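Local coordinates for protein Cow rumen GH26 endo-mannanase (Metagenome, PDB 6UEH) that probably cleaves internal beta-1,4-mannosidic bonds in mannans such as galactomannan, as a glycoside hydrolase family 26 endo-mannanase from the cow rumen, at residues D184-L187 with E188-Y191; L457-K460 with N461-S465; Q295-R298 with L299-E302. All coordinates share one frame; numbering follows the deposited sequence.

The three contacts, all in the TIM-barrel catalytic region, illustrate how neighbouring residues shape the ends of helices, and each is partly buried. Each holds two or three buried residues, but contact 2 has the largest number of exposed ones, and contact 1 has none. Contact 1 opens helix 187-196, contact 2 opens helix 464-471, and contact 3 closes helix 280-301. Contacts 1 and 2 touch through Y191 and L187 on L457, and through Y191 on K464; contact 3 stands apart, about 13 Å from contact 1 between nearest atoms. Carboxylates serve the helix starts by accepting backbone N-H groups, while at the helix end an aspartate receives a glutamine amide.

Contact 1 of 3, residues D184-L187 with E188-Y191; sequences DYEL and EFEY
E186 O receives E190 N at 2.8 Å, a bond in the first turn of helix 187-196. Y191 N follows it onto L187 O. The close-packed side lies under F189, whose ring is buried and turns its edge to the chain just before it: E186 O is in the ring plane, and F189 CD1 stands 3.4 Å from Y185 O. R203 adds a cation-pi contact to the same ring. A water donates to both Y185 O and the buried E188 OE1, while E188 OE2 takes G453 N. Before the helix, D184 OD1 caps the turn by accepting E186 N at 3.2 Å, from above its carboxylate plane; D184 to L187 form a type I turn.

The looser side belongs to E186 and E190, both partly exposed. Another water donates to E186 OE2 and E190 OE2, carboxylate oxygens 5.1 Å apart. The E190 chain, bent at chi2 (-56°), reaches its water alongside E186 instead of stretching out, and Y199 OH also binds E190 OE2. Two like charges this close would probably repel; salt bridges from R203 and R231 to E186 OE2, with the shared water, are likely to offset that cost.

Contact 2 of 3, residues L457-K460 with N461-S465; sequences LDEK and NNAKS
D458 O gathers two backbone donors across the turn, N461 N at 2.9 Å from above the carbonyl plane and N462 N at 3.1 Å within it, so that the chain leaving helix 454-457 folds back on itself before helix 464-471 begins. A further tie is E459 CA, whose C-H points almost straight at N462 O. D458 itself braces the bend from its side chain: OD1 accepts K460 N at 3.0 Å, an Asx turn.

E459 carries the contact with the next helix. Its CG is anti to the carbonyl carbon (chi1 -74°) and the chain runs on extended, which delivers OE1 to K464 N at 2.9 Å, a nearly straight bond that meets OE1 on its anti side, tilted out of the carboxylate plane. The N-cap position belongs to A463, which has no side-chain acceptor, and E459 supplies one from four residues earlier. A water donates to the same OE1 and accepts from S465 N, extending the grip to a second N-H. K464 crosses E459 at about a right angle: K464 CG lies 3.4 Å from E459 OE1, while K464 NZ stays 4.4 Å from E459 OE2, beyond a salt bridge.

On the other flank K460 and N461 lie side by side, pointing the same way, with K460 CG 4.0 Å from N461 ND2. N461 ND2 binds E454 O, and N462 OD1 takes I432 N while its ND2 reaches D430 O and F455 O, tying the buried asparagines to the chain after strand 423-429 and to helix 454-457. The chemistry implies that the carboxylate of E459 probably gains from the partial positive charge of the helix start, and in return satisfies an N-H that the helix itself cannot.

Contact 3 of 3, residues Q295-R298 with L299-E302; sequences QLQR and LQDE
Q297 and D301, one helical turn apart, meet twice, once through the backbone and once through their side chains. Among the backbone bonds, D301 N to Q297 O is short at 2.7 Å, and Q300 N to L296 O measures 3.0 Å. E302 N to R298 O measures 3.1 Å, at the residue where the chain leaves helical geometry; L299 N to Q295 O is weak.

Polar side chains form a second group. Q297 has its CG anti to the backbone N (chi1 -180°) and a chain bent at chi2, which brings NE2 round toward the end of the helix. There it donates to D301 OD1 at 3.0 Å, the oxygen lying in the amide plane but approached from above the carboxylate plane. A water accepts from both Q297 NE2 and Q300 NE2, and the two amide planes stand 75° apart. An alanine in place of Q297 takes away the amide that holds D301 OD1 and the shared water, and the D301 carboxylate would probably be freer to turn. On another flank R298 NH1 donates to Q295 OE1 at 2.8 Å, in both the carbonyl and guanidinium planes, and thus staples two residues of the same turn.

Apolar contact is slight between the segments: L296 CD2 and L299 CD1 stand 4.2 Å apart. Both leucines, however, lean on L306 of strand 306-309, and L299 also packs on V224 and I225 of helix 220-230. R298 reaches that same helix through a salt bridge to E222, and Q295 OE1 also accepts from T221 OG1 there, while Q300 bonds H355 and D353 just before strand 357-362, so helix 280-301 ends fastened between helix 220-230 and the barrel strands.

Contact 1 of 3, residues D184-L187 with E188-Y191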
loop_
_atom_site.group_PDB
_atom_site.type_symbol
_atom_site.label_atom_id
_atom_site.label_comp_id
_atom_site.label_asym_id
_atom_site.label_seq_id
_atom_site.Cartn_x
_atom_site.Cartn_y
_atom_site.Cartn_z
ATOM N N ASP A 184 -21.840 -1.767 20.940
ATOM C CA ASP A 184 -21.412 -3.127 20.619
ATOM C C ASP A 184 -20.213 -3.142 19.669
ATOM O O ASP A 184 -20.370 -3.214 18.451
ATOM C CB ASP A 184 -22.576 -3.919 20.017
ATOM C CG ASP A 184 -22.203 -5.355 19.695
ATOM O OD1 ASP A 184 -21.217 -5.865 20.270
ATOM O OD2 ASP A 184 -22.904 -5.978 18.870
ATOM N N TYR A 185 -19.012 -3.098 20.238
ATOM C CA TYR A 185 -17.786 -3.062 19.446
ATOM C C TYR A 185 -17.449 -4.405 18.808
ATOM O O TYR A 185 -16.522 -4.499 18.006
ATOM C CB TYR A 185 -16.607 -2.606 20.309
ATOM C CG TYR A 185 -16.731 -1.188 20.803
ATOM C CD1 TYR A 185 -16.279 -0.126 20.034
ATOM C CD2 TYR A 185 -17.303 -0.907 22.037
ATOM C CE1 TYR A 185 -16.392 1.175 20.475
ATOM C CE2 TYR A 185 -17.419 0.392 22.489
ATOM C CZ TYR A 185 -16.961 1.428 21.703
ATOM O OH TYR A 185 -17.072 2.727 22.141
ATOM N N GLU A 186 -18.201 -5.441 19.159
ATOM C CA GLU A 186 -17.880 -6.788 18.702
ATOM C C GLU A 186 -18.687 -7.215 17.481
ATOM O O GLU A 186 -18.427 -8.274 16.911
ATOM C CB GLU A 186 -18.093 -7.793 19.838
ATOM C CG GLU A 186 -17.383 -7.420 21.125
ATOM C CD GLU A 186 -15.899 -7.167 20.919
ATOM O OE1 GLU A 186 -15.375 -6.194 21.501
ATOM O OE2 GLU A 186 -15.256 -7.941 20.177
ATOM N N LEU A 187 -19.652 -6.388 17.084
ATOM C CA LEU A 187 -20.578 -6.714 15.996
ATOM C C LEU A 187 -19.869 -7.213 14.736
ATOM O O LEU A 187 -20.140 -8.318 14.266
ATOM C CB LEU A 187 -21.441 -5.493 15.654
ATOM C CG LEU A 187 -22.692 -5.698 14.791
ATOM C CD1 LEU A 187 -23.720 -4.632 15.109
ATOM C CD2 LEU A 187 -22.372 -5.680 13.303
ATOM N N GLU A 188 -18.970 -6.396 14.193
ATOM C CA GLU A 188 -18.233 -6.757 12.983
ATOM C C GLU A 188 -17.466 -8.064 13.156
ATOM O O GLU A 188 -17.368 -8.869 12.232
ATOM C CB GLU A 188 -17.259 -5.642 12.588
ATOM C CG GLU A 188 -17.884 -4.493 11.807
ATOM C CD GLU A 188 -18.556 -3.463 12.694
ATOM O OE1 GLU A 188 -18.645 -3.689 13.921
ATOM O OE2 GLU A 188 -18.990 -2.421 12.161
ATOM N N PHE A 189 -16.930 -8.273 14.352
ATOM C CA PHE A 189 -16.095 -9.434 14.616
ATOM C C PHE A 189 -16.928 -10.702 14.763
ATOM O O PHE A 189 -16.547 -11.765 14.269
ATOM C CB PHE A 189 -15.242 -9.180 15.860
ATOM C CG PHE A 189 -14.376 -7.960 15.737
ATOM C CD1 PHE A 189 -14.871 -6.709 16.074
ATOM C CD2 PHE A 189 -13.086 -8.055 15.244
ATOM C CE1 PHE A 189 -14.087 -5.580 15.939
ATOM C CE2 PHE A 189 -12.295 -6.929 15.108
ATOM C CZ PHE A 189 -12.799 -5.691 15.454
ATOM N N GLU A 190 -18.075 -10.588 15.425
ATOM C CA GLU A 190 -18.975 -11.726 15.561
ATOM C C GLU A 190 -19.580 -12.096 14.210
ATOM O O GLU A 190 -19.911 -13.257 13.971
ATOM C CB GLU A 190 -20.077 -11.427 16.579
ATOM C CG GLU A 190 -19.559 -11.250 17.999
ATOM C CD GLU A 190 -18.766 -12.451 18.478
ATOM O OE1 GLU A 190 -19.337 -13.560 18.536
ATOM O OE2 GLU A 190 -17.568 -12.290 18.790
ATOM N N TYR A 191 -19.723 -11.106 13.331
ATOM C CA TYR A 191 -20.196 -11.362 11.973
ATOM C C TYR A 191 -19.225 -12.273 11.236
ATOM O O TYR A 191 -19.628 -13.259 10.618
ATOM C CB TYR A 191 -20.378 -10.055 11.197
ATOM C CG TYR A 191 -20.652 -10.256 9.719
ATOM C CD1 TYR A 191 -21.911 -10.639 9.271
ATOM C CD2 TYR A 191 -19.653 -10.061 8.773
ATOM C CE1 TYR A 191 -22.166 -10.824 7.919
ATOM C CE2 TYR A 191 -19.897 -10.244 7.420
ATOM C CZ TYR A 191 -21.156 -10.625 6.999
ATOM O OH TYR A 191 -21.402 -10.811 5.653
HETATM O O HOH W 1 -16.726 -2.962 15.695
HETATM O O HOH W 2 -15.432 -10.572 19.382
#

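Contact 2 of 3, residues L457-K460 with N461-S465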
loop_
_atom_site.group_PDB
_atom_site.type_symbol
_atom_site.label_atom_id
_atom_site.label_comp_id
_atom_site.label_asym_id
_atom_site.label_seq_id
_atom_site.Cartn_x
_atom_site.Cartn_y
_atom_site.Cartn_z
ATOM N N LEU A 457 -19.619 -5.697 6.336
ATOM C CA LEU A 457 -20.963 -6.233 6.537
ATOM C C LEU A 457 -21.803 -6.298 5.259
ATOM O O LEU A 457 -22.781 -7.045 5.198
ATOM C CB LEU A 457 -21.705 -5.402 7.586
ATOM C CG LEU A 457 -21.078 -5.296 8.976
ATOM C CD1 LEU A 457 -21.915 -4.378 9.852
ATOM C CD2 LEU A 457 -20.937 -6.666 9.616
ATOM N N ASP A 458 -21.436 -5.512 4.251
ATOM C CA ASP A 458 -22.201 -5.458 3.006
ATOM C C ASP A 458 -21.514 -6.281 1.922
ATOM O O ASP A 458 -20.334 -6.082 1.633
ATOM C CB ASP A 458 -22.378 -4.007 2.547
ATOM C CG ASP A 458 -23.487 -3.836 1.521
ATOM O OD1 ASP A 458 -23.650 -4.711 0.644
ATOM O OD2 ASP A 458 -24.200 -2.814 1.597
ATOM N N GLU A 459 -22.259 -7.201 1.318
ATOM C CA GLU A 459 -21.690 -8.102 0.324
ATOM C C GLU A 459 -21.283 -7.395 -0.967
ATOM O O GLU A 459 -20.604 -7.985 -1.807
ATOM C CB GLU A 459 -22.670 -9.232 0.006
ATOM C CG GLU A 459 -22.778 -10.270 1.108
ATOM C CD GLU A 459 -23.398 -11.562 0.624
ATOM O OE1 GLU A 459 -22.666 -12.388 0.036
ATOM O OE2 GLU A 459 -24.616 -11.748 0.830
ATOM N N LYS A 460 -21.687 -6.138 -1.131
ATOM C CA LYS A 460 -21.239 -5.355 -2.280
ATOM C C LYS A 460 -19.754 -5.038 -2.134
ATOM O O LYS A 460 -19.069 -4.754 -3.116
ATOM C CB LYS A 460 -22.045 -4.063 -2.424
ATOM C CG LYS A 460 -21.690 -2.989 -1.409
ATOM C CD LYS A 460 -22.520 -1.734 -1.618
ATOM C CE LYS A 460 -22.195 -0.682 -0.570
ATOM N NZ LYS A 460 -23.075 0.511 -0.700
ATOM N N ASN A 461 -19.267 -5.088 -0.898
ATOM C CA ASN A 461 -17.855 -4.869 -0.612
ATOM C C ASN A 461 -17.103 -6.184 -0.451
ATOM O O ASN A 461 -16.042 -6.381 -1.043
ATOM C CB ASN A 461 -17.695 -4.015 0.644
ATOM C CG ASN A 461 -18.063 -2.567 0.410
ATOM O OD1 ASN A 461 -17.620 -1.952 -0.561
ATOM N ND2 ASN A 461 -18.890 -2.015 1.292
ATOM N N ASN A 462 -17.651 -7.078 0.364
ATOM C CA ASN A 462 -17.075 -8.407 0.534
ATOM C C ASN A 462 -18.156 -9.481 0.527
ATOM O O ASN A 462 -18.979 -9.551 1.440
ATOM C CB ASN A 462 -16.263 -8.490 1.833
ATOM C CG ASN A 462 -14.927 -7.774 1.736
ATOM O OD1 ASN A 462 -13.989 -8.267 1.105
ATOM N ND2 ASN A 462 -14.829 -6.611 2.371
ATOM N N ALA A 463 -18.153 -10.308 -0.515
ATOM C CA ALA A 463 -19.122 -11.391 -0.637
ATOM C C ALA A 463 -18.872 -12.454 0.424
ATOM O O ALA A 463 -17.728 -12.709 0.797
ATOM C CB ALA A 463 -19.063 -12.004 -2.028
ATOM N N LYS A 464 -19.945 -13.079 0.900
ATOM C CA LYS A 464 -19.832 -14.106 1.930
ATOM C C LYS A 464 -19.003 -15.303 1.465
ATOM O O LYS A 464 -18.220 -15.854 2.236
ATOM C CB LYS A 464 -21.220 -14.572 2.376
ATOM C CG LYS A 464 -21.995 -13.530 3.165
ATOM C CD LYS A 464 -23.350 -14.061 3.594
ATOM C CE LYS A 464 -24.122 -13.028 4.399
ATOM N NZ LYS A 464 -25.456 -13.547 4.809
ATOM N N SER A 465 -19.170 -15.699 0.206
ATOM C CA SER A 465 -18.435 -16.845 -0.323
ATOM C C SER A 465 -16.935 -16.562 -0.366
ATOM O O SER A 465 -16.122 -17.444 -0.078
ATOM C CB SER A 465 -18.947 -17.228 -1.716
ATOM O OG SER A 465 -18.770 -16.175 -2.646
HETATM O O HOH W 3 -21.734 -14.981 -1.455
HETATM O O HOH W 4 -18.940 -1.957 -3.650
#

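Contact 3 of 3, residues Q295-R298 with L299-E302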
loop_
_atom_site.group_PDB
_atom_site.type_symbol
_atom_site.label_atom_id
_atom_site.label_comp_id
_atom_site.label_asym_id
_atom_site.label_seq_id
_atom_site.Cartn_x
_atom_site.Cartn_y
_atom_site.Cartn_z
ATOM N N GLN A 295 -2.230 7.445 26.635
ATOM C CA GLN A 295 -2.855 6.156 26.369
ATOM C C GLN A 295 -1.836 5.112 25.915
ATOM O O GLN A 295 -1.907 3.950 26.321
ATOM C CB GLN A 295 -3.960 6.313 25.323
ATOM C CG GLN A 295 -5.083 7.216 25.787
ATOM C CD GLN A 295 -5.627 6.803 27.143
ATOM O OE1 GLN A 295 -5.890 5.625 27.386
ATOM N NE2 GLN A 295 -5.787 7.772 28.040
ATOM N N LEU A 296 -0.891 5.529 25.080
ATOM C CA LEU A 296 0.144 4.629 24.582
ATOM C C LEU A 296 1.054 4.153 25.709
ATOM O O LEU A 296 1.580 3.039 25.663
ATOM C CB LEU A 296 0.970 5.314 23.491
ATOM C CG LEU A 296 0.177 5.664 22.229
ATOM C CD1 LEU A 296 1.067 6.341 21.193
ATOM C CD2 LEU A 296 -0.476 4.412 21.655
ATOM N N GLN A 297 1.231 5.002 26.717
ATOM C CA GLN A 297 2.043 4.659 27.879
ATOM C C GLN A 297 1.386 3.550 28.689
ATOM O O GLN A 297 2.065 2.662 29.204
ATOM C CB GLN A 297 2.276 5.890 28.759
ATOM C CG GLN A 297 3.123 5.612 29.993
ATOM C CD GLN A 297 4.545 5.213 29.646
ATOM O OE1 GLN A 297 5.223 5.902 28.882
ATOM N NE2 GLN A 297 5.003 4.092 30.201
ATOM N N ARG A 298 0.062 3.609 28.804
ATOM C CA ARG A 298 -0.695 2.563 29.487
ATOM C C ARG A 298 -0.447 1.214 28.807
ATOM O O ARG A 298 -0.248 0.196 29.474
ATOM C CB ARG A 298 -2.190 2.890 29.496
ATOM C CG ARG A 298 -2.561 4.172 30.229
ATOM C CD ARG A 298 -4.044 4.470 30.062
ATOM N NE ARG A 298 -4.870 3.445 30.693
ATOM C CZ ARG A 298 -6.129 3.193 30.358
ATOM N NH1 ARG A 298 -6.704 3.882 29.385
ATOM N NH2 ARG A 298 -6.814 2.250 30.988
ATOM N N LEU A 299 -0.449 1.222 27.476
ATOM C CA LEU A 299 -0.141 0.023 26.702
ATOM C C LEU A 299 1.274 -0.451 27.004
ATOM O O LEU A 299 1.494 -1.634 27.248
ATOM C CB LEU A 299 -0.300 0.279 25.201
ATOM C CG LEU A 299 -1.716 0.566 24.701
ATOM C CD1 LEU A 299 -1.727 0.703 23.183
ATOM C CD2 LEU A 299 -2.672 -0.523 25.153
ATOM N N GLN A 300 2.229 0.475 26.996
ATOM C CA GLN A 300 3.617 0.121 27.279
ATOM C C GLN A 300 3.762 -0.418 28.700
ATOM O O GLN A 300 4.502 -1.377 28.933
ATOM C CB GLN A 300 4.546 1.322 27.067
ATOM C CG GLN A 300 6.016 1.004 27.336
ATOM C CD GLN A 300 6.970 2.010 26.709
ATOM O OE1 GLN A 300 7.380 1.858 25.558
ATOM N NE2 GLN A 300 7.334 3.038 27.469
ATOM N N ASP A 301 3.043 0.190 29.640
ATOM C CA ASP A 301 3.038 -0.271 31.027
ATOM C C ASP A 301 2.600 -1.726 31.139
ATOM O O ASP A 301 3.138 -2.485 31.943
ATOM C CB ASP A 301 2.120 0.601 31.889
ATOM C CG ASP A 301 2.714 1.960 32.194
ATOM O OD1 ASP A 301 3.952 2.104 32.120
ATOM O OD2 ASP A 301 1.940 2.883 32.527
ATOM N N GLU A 302 1.612 -2.104 30.335
ATOM C CA GLU A 302 1.079 -3.461 30.364
ATOM C C GLU A 302 1.735 -4.340 29.300
ATOM O O GLU A 302 1.219 -5.407 28.962
ATOM C CB GLU A 302 -0.439 -3.441 30.172
ATOM C CG GLU A 302 -1.183 -2.527 31.146
ATOM C CD GLU A 302 -1.217 -3.063 32.567
ATOM O OE1 GLU A 302 -0.903 -4.256 32.769
ATOM O OE2 GLU A 302 -1.569 -2.288 33.485
HETATM O O HOH W 5 7.225 1.998 30.595
#